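Local coordinates for porin B (Pseudomonas putida, PDB 4GEY), which forms an outer-membrane beta-barrel channel selective for carbohydrates and probably lets sugars such as glucose cross the outer membrane, at residues A[88-93]-A[133-138]; A[40-45]-A[76-81]; A[387-392]-A[411-416]. The protein carries 2 engineered substitutions. All coordinates share one frame; numbering follows the deposited sequence.

Interaction 1 (A[88-93]-A[133-138]); sequences DAEFKL and QMWIKQ. With C8E ((hydroxyethyloxy)tri(ethyloxy)octane), chain G.
Lys-92 sends its CG anti to the backbone N (chi1 178°), whereas the CG of Trp-135 sits between its own backbone N and carbonyl carbon (chi1 53°), and together these turns lay the indole against the start of the lysine chain. The two residues face each other on neighbouring antiparallel strands of the porin beta barrel. Lys-92 CB stands 3.6 Å from the centroid of the six-membered ring of Trp-135, a CH-pi contact over its face. Beyond it, bends at chi2 and chi4 carry the ammonium across to Gln-133, where NZ gives a hydrogen bond of 2.8 Å to OE1 in the carbonyl plane. Because Gln-133 NE2 bonds to Glu-156, both ends of the amide are engaged, which probably fixes its orientation.

Two hydrogen-bonded pairs, Lys-92 with Trp-135 and Glu-90 with Lys-137, tie the backbones together. Side by side on the same sheet face as the indole, Glu-90 and Lys-137 form a long salt bridge, with OE1 3.8 Å from NZ.

The opposite face is largely apolar, Gln-138 apart: Phe-91 presents CZ to CG of Met-134, a selenomethionine, at 3.8 Å. Bound detergent along this side is consistent with a surface turned to the membrane, and Ile-136 CD1 meets carbon C4 of its octyl chain at 3.7 Å.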
loop_
_atom_site.group_PDB
_atom_site.type_symbol
_atom_site.label_atom_id
_atom_site.label_comp_id
_atom_site.label_asym_id
_atom_site.label_seq_id
_atom_site.Cartn_x
_atom_site.Cartn_y
_atom_site.Cartn_z
ATOM N N ASP A 88 -24.647 -16.720 4.039
ATOM C CA ASP A 88 -23.561 -15.840 3.579
ATOM C C ASP A 88 -22.186 -16.150 4.134
ATOM O O ASP A 88 -21.734 -15.557 5.108
ATOM C CB ASP A 88 -23.868 -14.337 3.663
ATOM C CG ASP A 88 -25.053 -14.021 4.521
ATOM O OD1 ASP A 88 -25.287 -14.746 5.505
ATOM O OD2 ASP A 88 -25.739 -13.025 4.214
ATOM N N ALA A 89 -21.546 -17.117 3.498
ATOM C CA ALA A 89 -20.165 -17.440 3.759
ATOM C C ALA A 89 -19.420 -17.278 2.442
ATOM O O ALA A 89 -20.010 -17.418 1.375
ATOM C CB ALA A 89 -20.043 -18.863 4.278
ATOM N N GLU A 90 -18.135 -16.959 2.526
ATOM C CA GLU A 90 -17.295 -16.758 1.353
ATOM C C GLU A 90 -15.918 -17.313 1.646
ATOM O O GLU A 90 -15.422 -17.174 2.764
ATOM C CB GLU A 90 -17.142 -15.270 1.026
ATOM C CG GLU A 90 -18.433 -14.494 0.919
ATOM C CD GLU A 90 -18.199 -13.015 0.694
ATOM O OE1 GLU A 90 -17.073 -12.643 0.288
ATOM O OE2 GLU A 90 -19.139 -12.226 0.930
ATOM N N PHE A 91 -15.305 -17.940 0.645
ATOM C CA PHE A 91 -13.902 -18.316 0.730
ATOM C C PHE A 91 -13.136 -17.613 -0.372
ATOM O O PHE A 91 -13.640 -17.451 -1.488
ATOM C CB PHE A 91 -13.715 -19.830 0.605
ATOM C CG PHE A 91 -12.270 -20.266 0.611
ATOM C CD1 PHE A 91 -11.589 -20.438 1.810
ATOM C CD2 PHE A 91 -11.598 -20.505 -0.577
ATOM C CE1 PHE A 91 -10.263 -20.836 1.822
ATOM C CE2 PHE A 91 -10.279 -20.902 -0.574
ATOM C CZ PHE A 91 -9.607 -21.068 0.628
ATOM N N LYS A 92 -11.913 -17.204 -0.067
ATOM C CA LYS A 92 -11.085 -16.565 -1.080
ATOM C C LYS A 92 -9.663 -17.092 -1.074
ATOM O O LYS A 92 -9.000 -17.097 -0.043
ATOM C CB LYS A 92 -11.083 -15.057 -0.895
ATOM C CG LYS A 92 -10.197 -14.344 -1.882
ATOM C CD LYS A 92 -10.661 -14.569 -3.307
ATOM C CE LYS A 92 -9.756 -13.833 -4.285
ATOM N NZ LYS A 92 -9.748 -12.379 -4.019
ATOM N N LEU A 93 -9.203 -17.548 -2.230
ATOM C CA LEU A 93 -7.816 -17.958 -2.386
ATOM C C LEU A 93 -7.132 -17.039 -3.404
ATOM O O LEU A 93 -7.633 -16.846 -4.517
ATOM C CB LEU A 93 -7.734 -19.436 -2.799
ATOM C CG LEU A 93 -6.382 -20.014 -3.228
ATOM C CD1 LEU A 93 -5.241 -19.578 -2.316
ATOM C CD2 LEU A 93 -6.443 -21.532 -3.310
ATOM N N GLN A 133 -3.771 -14.467 -0.270
ATOM C CA GLN A 133 -5.042 -14.520 0.454
ATOM C C GLN A 133 -5.494 -15.959 0.599
ATOM O O GLN A 133 -5.408 -16.749 -0.349
ATOM C CB GLN A 133 -6.157 -13.754 -0.272
ATOM C CG GLN A 133 -6.016 -12.240 -0.347
ATOM C CD GLN A 133 -7.094 -11.619 -1.224
ATOM O OE1 GLN A 133 -7.613 -12.254 -2.154
ATOM N NE2 GLN A 133 -7.451 -10.381 -0.920
HETATM N N MSE A 134 -5.982 -16.289 1.791
HETATM C CA MSE A 134 -6.677 -17.551 2.028
HETATM C C MSE A 134 -7.567 -17.382 3.238
HETATM O O MSE A 134 -7.121 -17.508 4.375
HETATM C CB MSE A 134 -5.714 -18.700 2.269
HETATM C CG MSE A 134 -6.427 -20.037 2.465
HETATM SE SE MSE A 134 -5.147 -21.473 2.859
HETATM C CE MSE A 134 -4.667 -21.035 4.713
ATOM N N TRP A 135 -8.832 -17.079 2.997
ATOM C CA TRP A 135 -9.704 -16.790 4.102
ATOM C C TRP A 135 -11.156 -17.154 3.885
ATOM O O TRP A 135 -11.659 -17.162 2.765
ATOM C CB TRP A 135 -9.566 -15.330 4.531
ATOM C CG TRP A 135 -9.720 -14.264 3.466
ATOM C CD1 TRP A 135 -8.728 -13.475 2.953
ATOM C CD2 TRP A 135 -10.933 -13.827 2.839
ATOM N NE1 TRP A 135 -9.245 -12.590 2.036
ATOM C CE2 TRP A 135 -10.596 -12.785 1.949
ATOM C CE3 TRP A 135 -12.264 -14.222 2.929
ATOM C CZ2 TRP A 135 -11.538 -12.142 1.161
ATOM C CZ3 TRP A 135 -13.194 -13.578 2.141
ATOM C CH2 TRP A 135 -12.826 -12.554 1.270
ATOM N N ILE A 136 -11.815 -17.468 4.992
ATOM C CA ILE A 136 -13.235 -17.756 5.002
ATOM C C ILE A 136 -13.907 -16.620 5.758
ATOM O O ILE A 136 -13.317 -16.029 6.664
ATOM C CB ILE A 136 -13.509 -19.123 5.659
ATOM C CG1 ILE A 136 -14.998 -19.451 5.666
ATOM C CG2 ILE A 136 -12.941 -19.173 7.064
ATOM C CD1 ILE A 136 -15.298 -20.809 6.270
ATOM N N LYS A 137 -15.125 -16.284 5.361
ATOM C CA LYS A 137 -15.829 -15.160 5.963
ATOM C C LYS A 137 -17.320 -15.446 6.108
ATOM O O LYS A 137 -17.931 -15.969 5.191
ATOM C CB LYS A 137 -15.623 -13.912 5.107
ATOM C CG LYS A 137 -16.444 -12.717 5.547
ATOM C CD LYS A 137 -15.927 -11.448 4.907
ATOM C CE LYS A 137 -16.641 -11.145 3.629
ATOM N NZ LYS A 137 -15.814 -10.192 2.854
ATOM N N GLN A 138 -17.908 -15.111 7.254
ATOM C CA GLN A 138 -19.351 -15.273 7.410
ATOM C C GLN A 138 -20.018 -14.047 8.050
ATOM O O GLN A 138 -19.470 -13.427 8.962
ATOM C CB GLN A 138 -19.675 -16.557 8.190
ATOM C CG GLN A 138 -21.151 -16.967 8.135
ATOM C CD GLN A 138 -21.410 -18.377 8.672
ATOM O OE1 GLN A 138 -21.042 -18.712 9.801
ATOM N NE2 GLN A 138 -22.048 -19.210 7.853
HETATM C C1 C8E G . -15.820 -17.681 10.387
HETATM C C2 C8E G . -16.071 -18.975 9.616
HETATM C C3 C8E G . -17.377 -19.652 10.021
HETATM C C4 C8E G . -17.754 -20.740 9.012
HETATM C C5 C8E G . -18.594 -21.866 9.627
HETATM C C6 C8E G . -19.910 -22.031 8.868
HETATM C C7 C8E G . -20.816 -23.102 9.462
HETATM C C8 C8E G . -20.788 -24.388 8.640
HETATM O O9 C8E G . -21.844 -25.251 9.028
HETATM C C10 C8E G . -23.107 -24.719 8.685
HETATM C C11 C8E G . -24.193 -25.778 8.810
HETATM O O12 C8E G . -25.393 -25.252 8.281
#

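Interaction 2 (A[40-45]-A[76-81])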
loop_
_atom_site.group_PDB
_atom_site.type_symbol
_atom_site.label_atom_id
_atom_site.label_comp_id
_atom_site.label_asym_id
_atom_site.label_seq_id
_atom_site.Cartn_x
_atom_site.Cartn_y
_atom_site.Cartn_z
ATOM N N LYS A 40 -22.833 -20.811 -10.281
ATOM C CA LYS A 40 -22.634 -21.879 -9.304
ATOM C C LYS A 40 -21.835 -21.412 -8.083
ATOM O O LYS A 40 -21.719 -22.140 -7.104
ATOM C CB LYS A 40 -21.952 -23.081 -9.959
ATOM C CG LYS A 40 -22.806 -23.824 -10.982
ATOM N N GLY A 41 -21.275 -20.207 -8.146
ATOM C CA GLY A 41 -20.590 -19.635 -7.000
ATOM C C GLY A 41 -19.081 -19.502 -7.128
ATOM O O GLY A 41 -18.409 -19.163 -6.152
ATOM N N TYR A 42 -18.550 -19.759 -8.321
ATOM C CA TYR A 42 -17.105 -19.703 -8.555
ATOM C C TYR A 42 -16.673 -18.510 -9.420
ATOM O O TYR A 42 -17.100 -18.367 -10.566
ATOM C CB TYR A 42 -16.608 -20.992 -9.211
ATOM C CG TYR A 42 -16.887 -22.247 -8.426
ATOM C CD1 TYR A 42 -18.153 -22.826 -8.429
ATOM C CD2 TYR A 42 -15.881 -22.870 -7.700
ATOM C CE1 TYR A 42 -18.413 -23.977 -7.713
ATOM C CE2 TYR A 42 -16.129 -24.026 -6.983
ATOM C CZ TYR A 42 -17.396 -24.571 -6.995
ATOM O OH TYR A 42 -17.651 -25.710 -6.283
ATOM N N ASP A 43 -15.797 -17.677 -8.874
ATOM C CA ASP A 43 -15.287 -16.516 -9.585
ATOM C C ASP A 43 -13.773 -16.632 -9.666
ATOM O O ASP A 43 -13.064 -16.281 -8.720
ATOM C CB ASP A 43 -15.703 -15.244 -8.847
ATOM C CG ASP A 43 -15.393 -13.970 -9.620
ATOM O OD1 ASP A 43 -14.900 -14.054 -10.769
ATOM O OD2 ASP A 43 -15.667 -12.873 -9.074
ATOM N N PHE A 44 -13.279 -17.147 -10.790
ATOM C CA PHE A 44 -11.840 -17.289 -10.985
ATOM C C PHE A 44 -11.284 -16.075 -11.704
ATOM O O PHE A 44 -11.841 -15.631 -12.708
ATOM C CB PHE A 44 -11.507 -18.554 -11.781
ATOM C CG PHE A 44 -11.915 -19.831 -11.099
ATOM C CD1 PHE A 44 -11.129 -20.378 -10.095
ATOM C CD2 PHE A 44 -13.078 -20.495 -11.472
ATOM C CE1 PHE A 44 -11.508 -21.562 -9.466
ATOM C CE2 PHE A 44 -13.458 -21.676 -10.853
ATOM C CZ PHE A 44 -12.674 -22.210 -9.845
ATOM N N THR A 45 -10.181 -15.540 -11.190
ATOM C CA THR A 45 -9.592 -14.340 -11.761
ATOM C C THR A 45 -8.083 -14.431 -11.928
ATOM O O THR A 45 -7.397 -15.061 -11.131
ATOM C CB THR A 45 -9.888 -13.150 -10.872
ATOM O OG1 THR A 45 -9.327 -13.396 -9.578
ATOM C CG2 THR A 45 -11.388 -12.978 -10.740
ATOM N N ALA A 76 -9.380 -17.255 -6.496
ATOM C CA ALA A 76 -10.567 -18.098 -6.490
ATOM C C ALA A 76 -11.527 -17.628 -5.401
ATOM O O ALA A 76 -11.203 -17.654 -4.215
ATOM C CB ALA A 76 -10.188 -19.551 -6.284
ATOM N N HIS A 77 -12.704 -17.185 -5.826
ATOM C CA HIS A 77 -13.685 -16.577 -4.936
ATOM C C HIS A 77 -14.902 -17.480 -4.840
ATOM O O HIS A 77 -15.624 -17.669 -5.818
ATOM C CB HIS A 77 -14.107 -15.230 -5.500
ATOM C CG HIS A 77 -14.745 -14.322 -4.499
ATOM N ND1 HIS A 77 -14.648 -14.527 -3.139
ATOM C CD2 HIS A 77 -15.483 -13.198 -4.657
ATOM C CE1 HIS A 77 -15.297 -13.569 -2.504
ATOM N NE2 HIS A 77 -15.812 -12.749 -3.402
ATOM N N LEU A 78 -15.138 -18.039 -3.660
ATOM C CA LEU A 78 -16.201 -19.021 -3.527
ATOM C C LEU A 78 -17.401 -18.523 -2.725
ATOM O O LEU A 78 -17.275 -18.052 -1.588
ATOM C CB LEU A 78 -15.659 -20.321 -2.939
ATOM C CG LEU A 78 -14.997 -21.312 -3.904
ATOM C CD1 LEU A 78 -13.872 -20.677 -4.723
ATOM C CD2 LEU A 78 -14.490 -22.528 -3.117
ATOM N N ASP A 79 -18.569 -18.621 -3.346
ATOM C CA ASP A 79 -19.829 -18.375 -2.670
ATOM C C ASP A 79 -20.185 -19.667 -1.921
ATOM O O ASP A 79 -20.780 -20.584 -2.498
ATOM C CB ASP A 79 -20.897 -18.028 -3.714
ATOM C CG ASP A 79 -22.210 -17.585 -3.098
ATOM O OD1 ASP A 79 -22.651 -18.194 -2.102
ATOM O OD2 ASP A 79 -22.811 -16.623 -3.620
ATOM N N LEU A 80 -19.815 -19.747 -0.643
ATOM C CA LEU A 80 -20.016 -20.981 0.118
ATOM C C LEU A 80 -21.484 -21.276 0.446
ATOM O O LEU A 80 -21.812 -22.358 0.950
ATOM C CB LEU A 80 -19.188 -20.980 1.402
ATOM C CG LEU A 80 -17.670 -21.009 1.259
ATOM C CD1 LEU A 80 -17.033 -21.081 2.642
ATOM C CD2 LEU A 80 -17.232 -22.163 0.390
ATOM N N GLN A 81 -22.370 -20.325 0.169
ATOM C CA GLN A 81 -23.781 -20.559 0.428
ATOM C C GLN A 81 -24.367 -21.418 -0.678
ATOM O O GLN A 81 -25.172 -22.312 -0.410
ATOM C CB GLN A 81 -24.565 -19.257 0.543
ATOM C CG GLN A 81 -25.974 -19.487 1.045
ATOM C CD GLN A 81 -26.814 -18.229 1.057
ATOM O OE1 GLN A 81 -26.471 -17.234 1.710
ATOM N NE2 GLN A 81 -27.928 -18.261 0.327
#
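Residues 42-45 and 76-79 run antiparallel, their short axes 4.8 Å apart at closest approach, and one further backbone bond precedes the paired residues, at Gly-41. There the carbonyl O accepts from Asp-79 N at 2.9 Å, with an almost straight N-H...O angle of 172°. Asp-43 and His-77 form the hydrogen-bonded pair: Asp-43 N to His-77 O and His-77 N to Asp-43 O both measure 3.1 Å. Flanking them are the non-hydrogen-bonded pairs Tyr-42 with Leu-78 and Phe-44 with Ala-76.

Gly-41 shows how a helix can hand over directly to a strand. With positive phi (111°) it closes a Schellman motif, and at its backbone angles a side chain would probably press on the preceding carbonyl. Asp-79 does the reverse on the other strand, standing as N-cap of the helix that follows; its OD1 receives a weak bond from Gln-81 N and another from Lys-82 N.

Asp-43 turns its CG anti to the backbone N (chi1 -172°), as His-77 does, and Asp-43 CB meets His-77 CB at 3.7 Å. The carboxylate oxygen OD2 lies near the plane of the imidazole, at its edge, the carboxylate and NE2 of His-77 not being in contact. On the other face, Tyr-42 CD2 touches Leu-78 CG at 4.2 Å, and Phe-44 CE1 lies 4.0 Å from Ala-76 CB.

The contact thus forms the base of the hairpin of strands 42-57 and 66-79. Helix 33-40 leads in, helix 80-83 leads out and sets Ile-83 against Tyr-42 and Leu-78, and strand 89-100 pairs with the far edge of 76-79.

Interaction 3 (A[387-392]-A[411-416]); sequences RTEYNA and QYIKSP. With DMU (decyl-beta-D-maltopyranoside), chain L; C8E ((hydroxyethyloxy)tri(ethyloxy)octane), chain F.
Tyr-390 N donates to Lys-414 O at 2.9 Å with an N-H...O angle of 172°, and Tyr-412 N reaches Ala-392 O at 2.8 Å; the return bonds, Lys-414 N to Tyr-390 O and Ala-392 N to Tyr-412 O, complete two hydrogen-bonded pairs. On the other face, Asn-391, which lies between these pairs, gives a 2.9 Å bond from ND2 to Glu-389 OE1, lying in the amide plane and using the anti lone pair of the carboxylate. Glu-389 is gripped further by the backbone N atoms of Phe-116, Ser-117 and Gly-417, while Asn-391 OD1 accepts from Asn-167, so both buried groups are held.

These strands are the two arms of a beta hairpin, 388-399 and 404-414, in the barrel wall. The Glu-389 face receives a loop, probably on the channel side, that contains Gln-115, Ser-117 and Val-119 and leads in sequence toward the glucose-binding residues Glu-121 to Arg-125; the Tyr-390 face carries detergent, consistent with a membrane-facing surface.

Tyr-390 and Lys-414 lie alongside each other there, CD1 of the ring 3.7 Å from CD of the lysine. Carbon C28 of a decyl maltoside rests over one face of the Tyr-390 ring, 3.6 Å from CG; Lys-414 NZ is hydrogen-bonded to a second decyl maltoside. Tyr-412 sets its CG anti to the backbone N (chi1 -162°), which swings the ring away from Ala-392 and between two detergents: a polyether covers one face, and C37 of the first maltoside lies at the edge, 3.9 Å from CD2. Its hydroxyl is hydrogen-bonded to Asn-424 ND2. An alanine here would strip away this ring and is likely to leave Asn-424 ND2 without its hydroxyl partner and a gap between the two detergent chains. Polyether C17 lies 3.4 Å from Tyr-412 OH.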
loop_
_atom_site.group_PDB
_atom_site.type_symbol
_atom_site.label_atom_id
_atom_site.label_comp_id
_atom_site.label_asym_id
_atom_site.label_seq_id
_atom_site.Cartn_x
_atom_site.Cartn_y
_atom_site.Cartn_z
ATOM N N ARG A 387 15.452 13.826 6.587
ATOM C CA ARG A 387 14.565 14.893 7.034
ATOM C C ARG A 387 13.128 14.746 6.510
ATOM O O ARG A 387 12.261 14.276 7.232
ATOM C CB ARG A 387 15.177 16.268 6.711
ATOM C CG ARG A 387 16.714 16.264 6.767
ATOM C CD ARG A 387 17.343 17.611 6.405
ATOM N NE ARG A 387 17.654 18.411 7.589
ATOM C CZ ARG A 387 18.882 18.738 7.973
ATOM N NH1 ARG A 387 19.936 18.350 7.266
ATOM N NH2 ARG A 387 19.054 19.465 9.069
ATOM N N THR A 388 12.860 15.143 5.274
ATOM C CA THR A 388 11.491 15.076 4.755
ATOM C C THR A 388 11.497 14.816 3.258
ATOM O O THR A 388 12.156 15.527 2.506
ATOM C CB THR A 388 10.713 16.378 5.015
ATOM O OG1 THR A 388 10.873 16.783 6.383
ATOM C CG2 THR A 388 9.239 16.184 4.713
ATOM N N GLU A 389 10.761 13.793 2.842
ATOM C CA GLU A 389 10.673 13.388 1.449
ATOM C C GLU A 389 9.302 13.785 0.937
ATOM O O GLU A 389 8.292 13.606 1.633
ATOM C CB GLU A 389 10.850 11.875 1.333
ATOM C CG GLU A 389 10.585 11.291 -0.048
ATOM C CD GLU A 389 10.708 9.756 -0.089
ATOM O OE1 GLU A 389 9.854 9.105 -0.726
ATOM O OE2 GLU A 389 11.652 9.194 0.509
ATOM N N TYR A 390 9.262 14.341 -0.269
ATOM C CA TYR A 390 7.990 14.658 -0.904
ATOM C C TYR A 390 7.831 13.836 -2.176
ATOM O O TYR A 390 8.813 13.554 -2.868
ATOM C CB TYR A 390 7.880 16.157 -1.216
ATOM C CG TYR A 390 7.793 17.025 0.020
ATOM C CD1 TYR A 390 8.927 17.312 0.771
ATOM C CD2 TYR A 390 6.581 17.568 0.431
ATOM C CE1 TYR A 390 8.859 18.110 1.900
ATOM C CE2 TYR A 390 6.502 18.370 1.557
ATOM C CZ TYR A 390 7.647 18.633 2.288
ATOM O OH TYR A 390 7.590 19.412 3.408
ATOM N N ASN A 391 6.596 13.438 -2.472
ATOM C CA ASN A 391 6.309 12.731 -3.713
ATOM C C ASN A 391 5.140 13.392 -4.393
ATOM O O ASN A 391 4.217 13.871 -3.721
ATOM C CB ASN A 391 5.946 11.267 -3.460
ATOM C CG ASN A 391 7.140 10.414 -3.068
ATOM O OD1 ASN A 391 7.609 9.575 -3.850
ATOM N ND2 ASN A 391 7.620 10.598 -1.844
ATOM N N ALA A 392 5.168 13.408 -5.724
ATOM C CA ALA A 392 4.015 13.854 -6.487
ATOM C C ALA A 392 3.855 13.049 -7.770
ATOM O O ALA A 392 4.841 12.696 -8.429
ATOM C CB ALA A 392 4.099 15.341 -6.784
ATOM N N GLN A 411 6.198 11.460 -12.295
ATOM C CA GLN A 411 6.448 11.492 -10.859
ATOM C C GLN A 411 7.569 12.444 -10.517
ATOM O O GLN A 411 8.562 12.518 -11.244
ATOM C CB GLN A 411 6.811 10.102 -10.368
ATOM C CG GLN A 411 5.639 9.161 -10.340
ATOM C CD GLN A 411 6.040 7.793 -9.892
ATOM O OE1 GLN A 411 6.462 7.615 -8.757
ATOM N NE2 GLN A 411 5.920 6.811 -10.779
ATOM N N TYR A 412 7.409 13.162 -9.408
ATOM C CA TYR A 412 8.410 14.113 -8.939
ATOM C C TYR A 412 8.719 13.858 -7.483
ATOM O O TYR A 412 7.810 13.748 -6.661
ATOM C CB TYR A 412 7.906 15.546 -9.088
ATOM C CG TYR A 412 9.003 16.597 -9.052
ATOM C CD1 TYR A 412 9.938 16.690 -10.081
ATOM C CD2 TYR A 412 9.091 17.505 -8.007
ATOM C CE1 TYR A 412 10.933 17.653 -10.059
ATOM C CE2 TYR A 412 10.089 18.474 -7.977
ATOM C CZ TYR A 412 11.006 18.544 -9.002
ATOM O OH TYR A 412 12.002 19.499 -8.973
ATOM N N ILE A 413 10.004 13.790 -7.156
ATOM C CA ILE A 413 10.436 13.442 -5.810
ATOM C C ILE A 413 11.442 14.441 -5.238
ATOM O O ILE A 413 12.551 14.588 -5.750
ATOM C CB ILE A 413 11.068 12.045 -5.794
ATOM C CG1 ILE A 413 10.171 11.060 -6.531
ATOM C CG2 ILE A 413 11.272 11.563 -4.380
ATOM C CD1 ILE A 413 10.921 9.906 -7.039
ATOM N N LYS A 414 11.049 15.115 -4.163
ATOM C CA LYS A 414 11.905 16.080 -3.504
ATOM C C LYS A 414 12.558 15.427 -2.296
ATOM O O LYS A 414 11.866 14.882 -1.434
ATOM C CB LYS A 414 11.087 17.287 -3.059
ATOM C CG LYS A 414 11.932 18.469 -2.626
ATOM C CD LYS A 414 11.584 18.912 -1.215
ATOM C CE LYS A 414 12.787 18.819 -0.289
ATOM N NZ LYS A 414 13.912 19.715 -0.671
ATOM N N SER A 415 13.886 15.490 -2.236
ATOM C CA SER A 415 14.644 14.800 -1.196
ATOM C C SER A 415 14.265 13.327 -1.064
ATOM O O SER A 415 13.560 12.944 -0.131
ATOM C CB SER A 415 14.475 15.492 0.158
ATOM O OG SER A 415 14.982 16.809 0.116
ATOM N N PRO A 416 14.723 12.501 -2.008
ATOM C CA PRO A 416 14.613 11.051 -1.885
ATOM C C PRO A 416 15.218 10.599 -0.564
ATOM O O PRO A 416 16.294 11.082 -0.186
ATOM C CB PRO A 416 15.458 10.556 -3.052
ATOM C CG PRO A 416 15.302 11.613 -4.064
ATOM C CD PRO A 416 15.334 12.891 -3.287
HETATM C C1 DMU L . 12.801 20.881 3.145
HETATM C C2 DMU L . 13.763 20.580 4.182
HETATM C C3 DMU L . 14.837 21.544 4.544
HETATM C C4 DMU L . 14.560 23.003 4.115
HETATM O O5 DMU L . 13.971 22.967 2.687
HETATM C C6 DMU L . 12.721 22.251 2.643
HETATM O O7 DMU L . 15.045 21.547 5.976
HETATM O O16 DMU L . 12.185 22.335 1.314
HETATM C C18 DMU L . 10.834 22.766 1.148
HETATM C C19 DMU L . 10.147 22.488 -0.215
HETATM C C22 DMU L . 9.009 21.409 -0.322
HETATM C C25 DMU L . 8.407 21.197 -1.714
HETATM C C28 DMU L . 7.539 19.990 -2.008
HETATM C C31 DMU L . 7.433 19.558 -3.457
HETATM C C34 DMU L . 6.364 18.571 -3.873
HETATM C C37 DMU L . 6.686 17.574 -4.942
HETATM O O49 DMU L . 11.474 20.470 3.684
HETATM O O55 DMU L . 14.291 19.229 3.922
HETATM C C57 DMU L . 15.645 23.813 4.157
HETATM O O61 DMU L . 15.743 24.792 3.182
HETATM C C5 DMU L . 16.684 22.116 7.644
HETATM C C7 DMU L . 17.661 23.145 7.476
HETATM C C8 DMU L . 18.875 22.698 6.784
HETATM C C9 DMU L . 18.581 22.143 5.362
HETATM O O1 DMU L . 17.253 21.371 5.351
HETATM C C10 DMU L . 16.338 21.299 6.470
HETATM O O2 DMU L . 19.768 23.765 6.648
HETATM O O3 DMU L . 15.471 22.711 8.219
HETATM O O4 DMU L . 18.016 23.632 8.806
HETATM C C11 DMU L . 19.542 21.340 4.946
HETATM O O6 DMU L . 19.415 20.780 3.688
HETATM C C7 C8E F . 4.134 15.594 -10.778
HETATM C C8 C8E F . 5.072 15.892 -11.943
HETATM O O9 C8E F . 5.381 17.267 -11.924
HETATM C C10 C8E F . 6.723 17.562 -12.251
HETATM C C11 C8E F . 6.964 19.063 -12.112
HETATM O O12 C8E F . 8.332 19.360 -12.298
HETATM C C13 C8E F . 8.719 20.474 -11.517
HETATM C C14 C8E F . 10.085 21.023 -11.926
HETATM O O15 C8E F . 10.118 22.396 -11.595
HETATM C C16 C8E F . 10.831 22.682 -10.407
HETATM C C17 C8E F . 12.331 22.489 -10.616
HETATM O O18 C8E F . 12.820 23.538 -11.422
HETATM C C19 C8E F . 13.411 24.576 -10.669
HETATM C C20 C8E F . 14.290 25.396 -11.605
HETATM O O21 C8E F . 13.941 25.112 -12.948
#

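How the interactions relate
From the N terminus, interaction 2 comes first and closes a hairpin that spans 30 intervening residues, about three-quarters of them strand. Interaction 1 follows, enclosing 39 residues that include Arg-98 and Glu-121 to Arg-125 of the glucose pocket; interaction 3 closes a hairpin of 18 residues near the C terminus. The three loops stand in series, neither nested nor crossed. Interactions 1 and 2 adjoin, because strand 66-79 pairs with 89-100: Leu-78 N lies 2.7 Å from Phe-91 O, a probable hydrogen bond. Interaction 3 lies across the barrel, its centre about 39 Å from that of interaction 1, yet strand 425-435, pairing with both 404-414 and 42-57, joins the wall's two ends.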